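Local structure of geranylgeranyl pyrophosphate synthase (Corynebacterium glutamicum, 3LK5) at residues G246-I251 against S338-S343; L97-A102 against L156-D161; A72-A77 against A229-G234; A287-R292 against R325-E330. The protein probably transfers allylic prenyl groups in magnesium-dependent isoprenoid chain building, as an all-helical member of the FPP/GGPP synthase family. All coordinates share one frame; numbering follows the deposited sequence. Where two conformers were deposited one is given.

Contact 1. Residues G246-I251 against S338-S343; sequences GHDIGI and SQLTES
Asp248 and Leu340 face each other where helices 236-263 and 329-347 run antiparallel, their local axes 8.0 Å apart and inclined at 150°. The two side chains cross at about a right angle. Leu340 lays its CB against the carbonyl of Asp248, while its two methyls part company: CD1 reaches Ile251 CG2 at 3.5 Å, and CD2 lies near the Asp248 carboxylate, 4.0 Å from OD1. With CG of Asp248 set beside its own backbone N (chi1 -68°), the carboxylate lies between two partners. OD2 sits 2.9 Å from Ser343 OG, although that hydroxyl has Gln339 O within reach too, and its single proton can serve only one of them. OD1 accepts from His247 ND1 at 2.8 Å on its anti side, the donor standing 22° out of the carboxylate plane but the acceptor almost exactly in the imidazole plane. One oxygen is used within its own helix, and the other faces Ser343 across the contact; the firm His247 bond limits the rotation of the carboxylate. Ile249 adds the tip of its chain, CD1, against Thr341 CA at 3.7 Å, and also packs on Ile221 and Ala365 of neighbouring helices. The whole is plain antiparallel helix packing, apolar where Leu340 meets Ile251, with a His-carboxylate hydrogen bond beside it, in the all-helical fold of prenyl synthases.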
loop_
_atom_site.group_PDB
_atom_site.type_symbol
_atom_site.label_atom_id
_atom_site.label_comp_id
_atom_site.label_asym_id
_atom_site.label_seq_id
_atom_site.Cartn_x
_atom_site.Cartn_y
_atom_site.Cartn_z
ATOM N N GLY A 246 -22.824 -0.900 -12.335
ATOM C CA GLY A 246 -21.985 -1.155 -11.165
ATOM C C GLY A 246 -22.363 -0.222 -10.014
ATOM O O GLY A 246 -22.269 -0.607 -8.839
ATOM N N HIS A 247 -22.706 1.021 -10.341
ATOM C CA HIS A 247 -23.065 2.000 -9.304
ATOM C C HIS A 247 -24.339 1.509 -8.563
ATOM O O HIS A 247 -24.333 1.382 -7.323
ATOM C CB HIS A 247 -23.317 3.383 -9.927
ATOM C CG HIS A 247 -23.984 4.372 -9.011
ATOM N ND1 HIS A 247 -25.359 4.466 -8.871
ATOM C CD2 HIS A 247 -23.462 5.355 -8.233
ATOM C CE1 HIS A 247 -25.651 5.436 -8.015
ATOM N NE2 HIS A 247 -24.519 5.992 -7.615
ATOM N N ASP A 248 -25.371 1.189 -9.339
ATOM C CA ASP A 248 -26.669 0.748 -8.771
ATOM C C ASP A 248 -26.595 -0.604 -8.064
ATOM O O ASP A 248 -26.994 -0.735 -6.907
ATOM C CB ASP A 248 -27.740 0.711 -9.845
ATOM C CG ASP A 248 -28.106 2.083 -10.357
ATOM O OD1 ASP A 248 -27.610 3.111 -9.838
ATOM O OD2 ASP A 248 -28.900 2.141 -11.295
ATOM N N ILE A 249 -26.047 -1.610 -8.744
ATOM C CA ILE A 249 -25.911 -2.915 -8.127
ATOM C C ILE A 249 -24.918 -2.890 -6.937
ATOM O O ILE A 249 -25.122 -3.584 -5.941
ATOM C CB ILE A 249 -25.541 -4.013 -9.199
ATOM C CG1 ILE A 249 -26.570 -4.020 -10.358
ATOM C CG2 ILE A 249 -25.416 -5.414 -8.523
ATOM C CD1 ILE A 249 -28.121 -4.074 -9.875
ATOM N N GLY A 250 -23.840 -2.105 -7.040
ATOM C CA GLY A 250 -22.860 -2.057 -5.942
ATOM C C GLY A 250 -23.451 -1.475 -4.660
ATOM O O GLY A 250 -23.151 -1.963 -3.537
ATOM N N ILE A 251 -24.248 -0.408 -4.811
ATOM C CA ILE A 251 -24.920 0.173 -3.629
ATOM C C ILE A 251 -25.915 -0.868 -3.065
ATOM O O ILE A 251 -25.924 -1.125 -1.858
ATOM C CB ILE A 251 -25.620 1.533 -3.934
ATOM C CG1 ILE A 251 -24.555 2.629 -4.208
ATOM C CG2 ILE A 251 -26.556 1.979 -2.746
ATOM C CD1 ILE A 251 -25.130 3.819 -4.932
ATOM N N SER A 338 -34.557 -2.997 -3.955
ATOM C CA SER A 338 -35.416 -3.355 -5.084
ATOM C C SER A 338 -35.291 -2.357 -6.229
ATOM O O SER A 338 -35.137 -2.752 -7.401
ATOM C CB SER A 338 -36.878 -3.458 -4.603
ATOM O OG SER A 338 -37.029 -4.657 -3.874
ATOM N N GLN A 339 -35.378 -1.070 -5.892
ATOM C CA GLN A 339 -35.318 0.030 -6.851
ATOM C C GLN A 339 -33.978 0.011 -7.602
ATOM O O GLN A 339 -33.923 0.137 -8.842
ATOM C CB GLN A 339 -35.379 1.371 -6.103
ATOM C CG GLN A 339 -36.722 1.874 -5.635
ATOM C CD GLN A 339 -36.595 3.289 -5.045
ATOM O OE1 GLN A 339 -36.201 3.472 -3.879
ATOM N NE2 GLN A 339 -36.917 4.292 -5.857
ATOM N N LEU A 340 -32.905 -0.092 -6.834
ATOM C CA LEU A 340 -31.544 -0.105 -7.396
ATOM C C LEU A 340 -31.255 -1.337 -8.246
ATOM O O LEU A 340 -30.516 -1.251 -9.252
ATOM C CB LEU A 340 -30.523 -0.007 -6.265
ATOM C CG LEU A 340 -30.380 1.370 -5.605
ATOM C CD1 LEU A 340 -29.636 1.260 -4.279
ATOM C CD2 LEU A 340 -29.689 2.300 -6.561
ATOM N N THR A 341 -31.808 -2.477 -7.831
ATOM C CA THR A 341 -31.616 -3.690 -8.605
ATOM C C THR A 341 -32.302 -3.538 -9.977
ATOM O O THR A 341 -31.726 -3.785 -11.044
ATOM C CB THR A 341 -32.077 -4.949 -7.841
ATOM O OG1 THR A 341 -31.290 -5.074 -6.648
ATOM C CG2 THR A 341 -31.852 -6.180 -8.700
ATOM N N GLU A 342 -33.532 -3.034 -9.942
ATOM C CA GLU A 342 -34.255 -2.801 -11.176
ATOM C C GLU A 342 -33.543 -1.802 -12.129
ATOM O O GLU A 342 -33.426 -2.065 -13.350
ATOM C CB GLU A 342 -35.694 -2.353 -10.827
ATOM C CG GLU A 342 -36.623 -2.216 -12.024
ATOM C CD GLU A 342 -38.007 -1.671 -11.643
ATOM O OE1 GLU A 342 -38.326 -1.633 -10.423
ATOM O OE2 GLU A 342 -38.769 -1.284 -12.565
ATOM N N SER A 343 -33.074 -0.671 -11.595
ATOM C CA SER A 343 -32.429 0.322 -12.434
ATOM C C SER A 343 -31.043 -0.150 -12.915
ATOM O O SER A 343 -30.671 0.073 -14.077
ATOM C CB SER A 343 -32.372 1.686 -11.711
ATOM O OG SER A 343 -31.624 1.560 -10.504
#

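Contact 2. Residues L97-A102 against L156-D161; sequences LEFIQA and LVWAED
Phe99, Ala159 and Trp158 bury the most surface in this antiparallel pairing, whose local axes approach to 7.7 Å at 168°. Phe99 CB meets the Ala159 methyl at 3.6 Å, close to the point where the two backbones come nearest. CG beside the backbone N (chi1 -81°) places the ring where one face meets Trp158, with Ala159 N approaching it obliquely. There Trp158 sets its CB over the centre of the phenyl face, 4.2 Å from the ring centroid and only 3° off the normal, a well-centred CH-pi contact. The indole itself does not stack on the phenyl ring; it presents its edge, with CE3 lying 4.2 Å from Phe99 CE1. Ala159 is small enough to serve both neighbours, since its methyl also touches Ile100 CG1 at 3.5 Å. All five touching residues are buried, and the contact between the segments is apolar. The indole nitrogen, the polar end of Trp158, is satisfied by Thr185 OG1 of the second subunit, so one side chain links this core to the dimer interface. Phe32 of helix 21-43 meets both rings, edge-to-face in the case of Trp158. Helix 45-59 covers the same aromatic side through Val51, Leu54 and Val58, while Ile100 also touches Trp180 and Met183 on helix 170-199.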
loop_
_atom_site.group_PDB
_atom_site.type_symbol
_atom_site.label_atom_id
_atom_site.label_comp_id
_atom_site.label_asym_id
_atom_site.label_seq_id
_atom_site.Cartn_x
_atom_site.Cartn_y
_atom_site.Cartn_z
ATOM N N LEU A 97 -6.788 -7.943 -8.504
ATOM C CA LEU A 97 -7.749 -7.349 -7.575
ATOM C C LEU A 97 -7.855 -8.060 -6.235
ATOM O O LEU A 97 -8.163 -7.423 -5.226
ATOM C CB LEU A 97 -9.153 -7.289 -8.205
ATOM C CG LEU A 97 -9.199 -6.441 -9.479
ATOM C CD1 LEU A 97 -10.615 -6.457 -10.038
ATOM C CD2 LEU A 97 -8.795 -4.979 -9.195
ATOM N N GLU A 98 -7.599 -9.374 -6.208
ATOM C CA GLU A 98 -7.590 -10.093 -4.926
ATOM C C GLU A 98 -6.499 -9.597 -3.970
ATOM O O GLU A 98 -6.661 -9.672 -2.744
ATOM C CB GLU A 98 -7.389 -11.592 -5.148
ATOM C CG GLU A 98 -8.611 -12.220 -5.803
ATOM C CD GLU A 98 -9.891 -11.969 -4.944
ATOM O OE1 GLU A 98 -9.937 -12.361 -3.751
ATOM O OE2 GLU A 98 -10.810 -11.314 -5.426
ATOM N N PHE A 99 -5.380 -9.130 -4.518
ATOM C CA PHE A 99 -4.351 -8.563 -3.620
ATOM C C PHE A 99 -4.762 -7.223 -3.018
ATOM O O PHE A 99 -4.428 -6.922 -1.867
ATOM C CB PHE A 99 -3.008 -8.467 -4.337
ATOM C CG PHE A 99 -2.252 -9.743 -4.374
ATOM C CD1 PHE A 99 -1.829 -10.352 -3.194
ATOM C CD2 PHE A 99 -1.903 -10.311 -5.588
ATOM C CE1 PHE A 99 -1.072 -11.524 -3.219
ATOM C CE2 PHE A 99 -1.151 -11.481 -5.628
ATOM C CZ PHE A 99 -0.744 -12.087 -4.420
ATOM N N ILE A 100 -5.477 -6.410 -3.789
ATOM C CA ILE A 100 -6.025 -5.166 -3.240
ATOM C C ILE A 100 -6.963 -5.548 -2.119
ATOM O O ILE A 100 -6.902 -4.972 -1.025
ATOM C CB ILE A 100 -6.778 -4.342 -4.286
ATOM C CG1 ILE A 100 -5.811 -3.981 -5.418
ATOM C CG2 ILE A 100 -7.336 -3.023 -3.629
ATOM C CD1 ILE A 100 -6.443 -3.078 -6.485
ATOM N N GLN A 101 -7.828 -6.527 -2.389
ATOM C CA GLN A 101 -8.803 -6.917 -1.360
ATOM C C GLN A 101 -8.133 -7.519 -0.129
ATOM O O GLN A 101 -8.623 -7.326 1.000
ATOM C CB GLN A 101 -9.822 -7.902 -1.966
ATOM C CG GLN A 101 -10.811 -8.520 -0.963
ATOM C CD GLN A 101 -11.854 -7.557 -0.421
ATOM O OE1 GLN A 101 -11.777 -6.315 -0.563
ATOM N NE2 GLN A 101 -12.862 -8.138 0.230
ATOM N N ALA A 102 -7.063 -8.291 -0.338
ATOM C CA ALA A 102 -6.338 -8.846 0.800
ATOM C C ALA A 102 -5.832 -7.705 1.683
ATOM O O ALA A 102 -5.971 -7.765 2.916
ATOM C CB ALA A 102 -5.200 -9.724 0.367
ATOM N N LEU A 156 -0.531 -5.006 -1.323
ATOM C CA LEU A 156 -0.838 -3.867 -2.192
ATOM C C LEU A 156 0.210 -3.647 -3.277
ATOM O O LEU A 156 -0.149 -3.380 -4.446
ATOM C CB LEU A 156 -1.106 -2.591 -1.344
ATOM C CG LEU A 156 -1.514 -1.320 -2.093
ATOM C CD1 LEU A 156 -2.811 -1.536 -2.938
ATOM C CD2 LEU A 156 -1.767 -0.217 -1.024
ATOM N N VAL A 157 1.494 -3.769 -2.931
ATOM C CA VAL A 157 2.546 -3.673 -3.948
ATOM C C VAL A 157 2.474 -4.842 -4.943
ATOM O O VAL A 157 2.686 -4.651 -6.137
ATOM C CB VAL A 157 4.025 -3.431 -3.388
ATOM C CG1 VAL A 157 4.069 -2.156 -2.525
ATOM C CG2 VAL A 157 4.565 -4.572 -2.681
ATOM N N TRP A 158 2.084 -6.005 -4.466
ATOM C CA TRP A 158 1.972 -7.146 -5.391
ATOM C C TRP A 158 0.737 -7.050 -6.308
ATOM O O TRP A 158 0.761 -7.594 -7.408
ATOM C CB TRP A 158 1.957 -8.462 -4.597
ATOM C CG TRP A 158 3.366 -8.808 -4.143
ATOM C CD1 TRP A 158 4.540 -8.167 -4.492
ATOM C CD2 TRP A 158 3.735 -9.907 -3.309
ATOM N NE1 TRP A 158 5.630 -8.794 -3.855
ATOM C CE2 TRP A 158 5.142 -9.872 -3.154
ATOM C CE3 TRP A 158 2.993 -10.910 -2.646
ATOM C CZ2 TRP A 158 5.826 -10.810 -2.373
ATOM C CZ3 TRP A 158 3.672 -11.838 -1.855
ATOM C CH2 TRP A 158 5.074 -11.784 -1.735
ATOM N N ALA A 159 -0.338 -6.418 -5.831
ATOM C CA ALA A 159 -1.480 -6.126 -6.744
ATOM C C ALA A 159 -0.964 -5.343 -7.940
ATOM O O ALA A 159 -1.278 -5.652 -9.115
ATOM C CB ALA A 159 -2.604 -5.341 -6.033
ATOM N N GLU A 160 -0.168 -4.300 -7.657
ATOM C CA GLU A 160 0.342 -3.449 -8.728
ATOM C C GLU A 160 1.263 -4.264 -9.619
ATOM O O GLU A 160 1.191 -4.137 -10.824
ATOM C CB GLU A 160 1.138 -2.223 -8.180
ATOM C CG GLU A 160 0.399 -1.546 -7.031
ATOM C CD GLU A 160 -0.689 -0.513 -7.438
ATOM O OE1 GLU A 160 -0.896 -0.363 -8.721
ATOM O OE2 GLU A 160 -1.278 0.159 -6.449
ATOM N N ASP A 161 2.197 -5.021 -9.021
ATOM C CA ASP A 161 3.148 -5.832 -9.836
ATOM C C ASP A 161 2.376 -6.819 -10.707
ATOM O O ASP A 161 2.760 -7.070 -11.844
ATOM C CB ASP A 161 4.059 -6.654 -8.924
ATOM C CG ASP A 161 5.101 -5.786 -8.187
ATOM O OD1 ASP A 161 5.386 -4.638 -8.598
ATOM O OD2 ASP A 161 5.609 -6.254 -7.166
#

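Contact 3. Residues A72-A77 against A229-G234; sequences AGFLAA and ASIAGG
Ala77 projects its methyl into a shallow hollow at the end of helix 205-231, walled by Ala229, Ala232 and Gly234. The fit is close: Ala77 CB lies 3.6 Å from Ala232 CB, with Ala229 CB a little farther off at 4.1 Å. The Ala232 methyl is the answering bump, and it lies between the Ala77 methyl and Phe74, touching CD1 of that ring at 3.5 Å. Phe74 reaches this place because its CG stands opposite the backbone N across the CA-CB bond (chi1 177°), which brings the ring up against Ala232; Ile231 CG2 approaches the same ring obliquely, 4.0 Å from CD1. Farther back along helix 65-78, the missing side chain of Gly73 lets the backbones close in, and its carbonyl O lies 3.5 Å from Ala229 CA in a CA-H...O contact. The hollow owes its form to a Schellman motif: Gly233 turns the chain with positive phi, while Gly234 N bonds back to Ala229 O at 2.8 Å. Gly234, with no side chain, lets the Ala77 methyl close to 3.7 Å of its CA. Arg175 takes up the carbonyls of Ser230 and Ile231 at the helix end. Among side chains, by contrast, the meeting of the two segments is wholly apolar, which is consistent with cohesion from close fit and apolar burial.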
loop_
_atom_site.group_PDB
_atom_site.type_symbol
_atom_site.label_atom_id
_atom_site.label_comp_id
_atom_site.label_asym_id
_atom_site.label_seq_id
_atom_site.Cartn_x
_atom_site.Cartn_y
_atom_site.Cartn_z
ATOM N N ALA A 72 -16.031 -10.200 -16.554
ATOM C CA ALA A 72 -17.312 -9.929 -17.211
ATOM C C ALA A 72 -17.251 -8.654 -18.022
ATOM O O ALA A 72 -17.835 -8.588 -19.106
ATOM C CB ALA A 72 -18.415 -9.835 -16.175
ATOM N N GLY A 73 -16.590 -7.627 -17.495
ATOM C CA GLY A 73 -16.396 -6.379 -18.271
ATOM C C GLY A 73 -15.600 -6.579 -19.544
ATOM O O GLY A 73 -15.930 -6.024 -20.618
ATOM N N PHE A 74 -14.554 -7.385 -19.444
ATOM C CA PHE A 74 -13.752 -7.757 -20.624
ATOM C C PHE A 74 -14.621 -8.485 -21.651
ATOM O O PHE A 74 -14.601 -8.146 -22.839
ATOM C CB PHE A 74 -12.561 -8.635 -20.191
ATOM C CG PHE A 74 -11.720 -9.136 -21.339
ATOM C CD1 PHE A 74 -10.748 -8.325 -21.912
ATOM C CD2 PHE A 74 -11.914 -10.431 -21.840
ATOM C CE1 PHE A 74 -9.974 -8.770 -22.985
ATOM C CE2 PHE A 74 -11.156 -10.904 -22.903
ATOM C CZ PHE A 74 -10.183 -10.060 -23.494
ATOM N N LEU A 75 -15.397 -9.462 -21.195
ATOM C CA LEU A 75 -16.227 -10.237 -22.114
ATOM C C LEU A 75 -17.341 -9.360 -22.727
ATOM O O LEU A 75 -17.647 -9.493 -23.906
ATOM C CB LEU A 75 -16.850 -11.443 -21.414
ATOM C CG LEU A 75 -15.872 -12.530 -20.939
ATOM C CD1 LEU A 75 -16.664 -13.606 -20.221
ATOM C CD2 LEU A 75 -15.052 -13.111 -22.105
ATOM N N ALA A 76 -17.939 -8.491 -21.923
ATOM C CA ALA A 76 -18.969 -7.568 -22.417
ATOM C C ALA A 76 -18.462 -6.673 -23.569
ATOM O O ALA A 76 -19.206 -6.420 -24.533
ATOM C CB ALA A 76 -19.558 -6.725 -21.267
ATOM N N ALA A 77 -17.207 -6.228 -23.481
ATOM C CA ALA A 77 -16.595 -5.334 -24.471
ATOM C C ALA A 77 -15.962 -6.076 -25.620
ATOM O O ALA A 77 -15.749 -5.530 -26.690
ATOM C CB ALA A 77 -15.522 -4.486 -23.808
ATOM N N ALA A 229 -13.420 -3.886 -19.158
ATOM C CA ALA A 229 -13.831 -3.277 -20.437
ATOM C C ALA A 229 -12.736 -2.452 -21.102
ATOM O O ALA A 229 -12.579 -2.510 -22.337
ATOM C CB ALA A 229 -15.162 -2.451 -20.290
ATOM N N SER A 230 -11.961 -1.705 -20.304
ATOM C CA SER A 230 -10.836 -0.919 -20.842
ATOM C C SER A 230 -9.767 -1.827 -21.434
ATOM O O SER A 230 -9.212 -1.527 -22.490
ATOM C CB SER A 230 -10.218 -0.041 -19.726
ATOM O OG SER A 230 -11.147 0.991 -19.405
ATOM N N ILE A 231 -9.515 -2.958 -20.782
ATOM C CA ILE A 231 -8.500 -3.921 -21.308
ATOM C C ILE A 231 -8.912 -4.386 -22.716
ATOM O O ILE A 231 -8.063 -4.473 -23.632
ATOM C CB ILE A 231 -8.296 -5.096 -20.349
ATOM C CG1 ILE A 231 -7.621 -4.591 -19.069
ATOM C CG2 ILE A 231 -7.418 -6.251 -21.004
ATOM C CD1 ILE A 231 -7.659 -5.593 -17.903
ATOM N N ALA A 232 -10.222 -4.598 -22.890
ATOM C CA ALA A 232 -10.796 -5.073 -24.168
ATOM C C ALA A 232 -11.000 -3.957 -25.184
ATOM O O ALA A 232 -11.332 -4.233 -26.333
ATOM C CB ALA A 232 -12.128 -5.799 -23.917
ATOM N N GLY A 233 -10.767 -2.710 -24.792
ATOM C CA GLY A 233 -10.874 -1.598 -25.747
ATOM C C GLY A 233 -12.328 -1.197 -25.924
ATOM O O GLY A 233 -12.708 -0.666 -26.979
ATOM N N GLY A 234 -13.136 -1.416 -24.885
ATOM C CA GLY A 234 -14.591 -1.113 -24.891
ATOM C C GLY A 234 -14.905 0.362 -25.167
ATOM O O GLY A 234 -14.136 1.277 -24.789
#

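Contact 4. Residues A287-R292 against R325-E330; sequences ALALQR and RATGAE
Arg292 lays its guanidinium against the bare backbone of the turn at Gly328, reaching over the glycine to the carbonyl of Thr327. NH1 donates to Thr327 O at 3.0 Å, in the carbonyl plane, yet the bond is bent: the N-H...O angle is 136° and the oxygen, which Gln296 NE2 also reaches, is tilted 31° from the guanidinium plane. The group gets there on a chain extended from CG to NE, whose CD also passes 3.2 Å from the same oxygen. Over one guanidinium face stands Gly328 O, 4.0 Å above the plane. Gly328 has positive phi, and without a side chain it lets the guanidinium lie close over the backbone. The Thr327 methyl packs on helix 284-296, CG2 lying 3.4 Å from Ala289 O. Its OG1, set between backbone N and carbonyl carbon (chi1 66°), accepts from Ala329 N at 3.1 Å, an ST turn that starts the next helix; it also bonds with Ile324 O. Ala329 completes the interface, its CB 3.6 Å from Ala289 N and 4.0 Å from Leu288 CB. A salt bridge to Glu332 on helix 329-347 holds Arg292 NE as well. Helix 284-296 thus packs against the junction of helices 314-326 and 329-347, with Val205 of helix 205-231 touching Leu288 and Ile304 of helix 298-307 touching Leu290.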
loop_
_atom_site.group_PDB
_atom_site.type_symbol
_atom_site.label_atom_id
_atom_site.label_comp_id
_atom_site.label_asym_id
_atom_site.label_seq_id
_atom_site.Cartn_x
_atom_site.Cartn_y
_atom_site.Cartn_z
ATOM N N ALA A 287 -28.788 4.606 10.295
ATOM C CA ALA A 287 -29.130 6.026 10.216
ATOM C C ALA A 287 -30.643 6.237 10.088
ATOM O O ALA A 287 -31.230 7.085 10.787
ATOM C CB ALA A 287 -28.383 6.708 9.066
ATOM N N LEU A 288 -31.265 5.467 9.202
ATOM C CA LEU A 288 -32.702 5.491 9.033
ATOM C C LEU A 288 -33.435 4.991 10.295
ATOM O O LEU A 288 -34.482 5.561 10.653
ATOM C CB LEU A 288 -33.129 4.692 7.799
ATOM C CG LEU A 288 -32.728 5.206 6.393
ATOM C CD1 LEU A 288 -33.006 4.108 5.339
ATOM C CD2 LEU A 288 -33.474 6.494 6.033
ATOM N N ALA A 289 -32.895 3.978 10.990
ATOM C CA ALA A 289 -33.536 3.508 12.234
ATOM C C ALA A 289 -33.572 4.607 13.302
ATOM O O ALA A 289 -34.558 4.719 14.044
ATOM C CB ALA A 289 -32.853 2.258 12.779
ATOM N N LEU A 290 -32.503 5.402 13.375
ATOM C CA LEU A 290 -32.421 6.464 14.380
ATOM C C LEU A 290 -33.299 7.630 13.992
ATOM O O LEU A 290 -34.034 8.154 14.828
ATOM C CB LEU A 290 -30.979 6.899 14.641
ATOM C CG LEU A 290 -30.131 5.855 15.369
ATOM C CD1 LEU A 290 -28.614 6.203 15.280
ATOM C CD2 LEU A 290 -30.591 5.703 16.820
ATOM N N GLN A 291 -33.270 7.999 12.715
ATOM C CA GLN A 291 -34.187 9.018 12.171
ATOM C C GLN A 291 -35.645 8.720 12.576
ATOM O O GLN A 291 -36.390 9.578 13.082
ATOM C CB GLN A 291 -34.069 8.972 10.653
ATOM C CG GLN A 291 -34.495 10.177 9.874
ATOM C CD GLN A 291 -33.772 10.241 8.523
ATOM O OE1 GLN A 291 -32.586 10.600 8.457
ATOM N NE2 GLN A 291 -34.492 9.916 7.448
ATOM N N ARG A 292 -36.053 7.481 12.346
ATOM C CA ARG A 292 -37.415 7.070 12.646
ATOM C C ARG A 292 -37.699 6.923 14.133
ATOM O O ARG A 292 -38.753 7.361 14.609
ATOM C CB ARG A 292 -37.688 5.742 11.944
ATOM C CG ARG A 292 -37.674 5.812 10.466
ATOM C CD ARG A 292 -37.701 4.395 9.913
ATOM N NE ARG A 292 -38.146 4.450 8.543
ATOM C CZ ARG A 292 -39.419 4.367 8.185
ATOM N NH1 ARG A 292 -40.362 4.165 9.092
ATOM N NH2 ARG A 292 -39.740 4.446 6.910
ATOM N N ARG A 325 -35.729 -3.104 13.985
ATOM C CA ARG A 325 -36.829 -3.637 13.186
ATOM C C ARG A 325 -38.150 -2.876 13.409
ATOM O O ARG A 325 -38.878 -2.585 12.435
ATOM C CB ARG A 325 -37.081 -5.121 13.494
ATOM C CG ARG A 325 -37.989 -5.788 12.426
ATOM C CD ARG A 325 -38.630 -7.108 12.930
ATOM N NE ARG A 325 -37.648 -8.010 13.558
ATOM C CZ ARG A 325 -36.799 -8.792 12.886
ATOM N NH1 ARG A 325 -36.809 -8.820 11.543
ATOM N NH2 ARG A 325 -35.944 -9.553 13.556
ATOM N N ALA A 326 -38.454 -2.563 14.672
ATOM C CA ALA A 326 -39.750 -1.919 14.992
ATOM C C ALA A 326 -39.877 -0.527 14.370
ATOM O O ALA A 326 -40.988 -0.011 14.249
ATOM C CB ALA A 326 -39.981 -1.861 16.525
ATOM N N THR A 327 -38.751 0.076 13.963
ATOM C CA THR A 327 -38.771 1.415 13.362
ATOM C C THR A 327 -39.344 1.420 11.933
ATOM O O THR A 327 -39.776 2.464 11.435
ATOM C CB THR A 327 -37.376 2.073 13.299
ATOM O OG1 THR A 327 -36.561 1.328 12.395
ATOM C CG2 THR A 327 -36.675 2.167 14.685
ATOM N N GLY A 328 -39.357 0.264 11.268
ATOM C CA GLY A 328 -39.701 0.240 9.844
ATOM C C GLY A 328 -38.521 0.473 8.888
ATOM O O GLY A 328 -38.698 0.439 7.653
ATOM N N ALA A 329 -37.326 0.714 9.428
ATOM C CA ALA A 329 -36.178 1.031 8.588
ATOM C C ALA A 329 -35.793 -0.145 7.683
ATOM O O ALA A 329 -35.357 0.083 6.564
ATOM C CB ALA A 329 -34.966 1.479 9.427
ATOM N N GLU A 330 -35.952 -1.383 8.159
ATOM C CA GLU A 330 -35.591 -2.555 7.334
ATOM C C GLU A 330 -36.365 -2.575 5.999
ATOM O O GLU A 330 -35.782 -2.746 4.907
ATOM C CB GLU A 330 -35.751 -3.855 8.137
ATOM C CG GLU A 330 -35.449 -5.133 7.314
ATOM C CD GLU A 330 -35.671 -6.381 8.111
ATOM O OE1 GLU A 330 -36.442 -6.340 9.129
ATOM O OE2 GLU A 330 -35.102 -7.422 7.731
#

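How the contacts relate
A shared helix and two pairs of consecutive helices relate the four contacts. Contacts 1 and 4 share helix 329-347, with centres 21 Å apart, and contact 4 falls within the chain between the segments of contact 1. Contact 3 uses helix 205-231, which precedes helix 236-263 of contact 1 in the chain; these centres are also 21 Å apart. Contact 2 lies between the segments of contact 3 in sequence, helices 65-78 and 87-111 being consecutive, and the centres of contacts 2 and 3 are 20 Å apart. Contact 2 lies nearest the metal site, its Ile100 side chain about 10 Å from that of Asp108, a magnesium-binding residue, although no metal is bound to this chain here. Contacts 3 and 4, 40 Å apart, lie on opposite sides of the chain's centre.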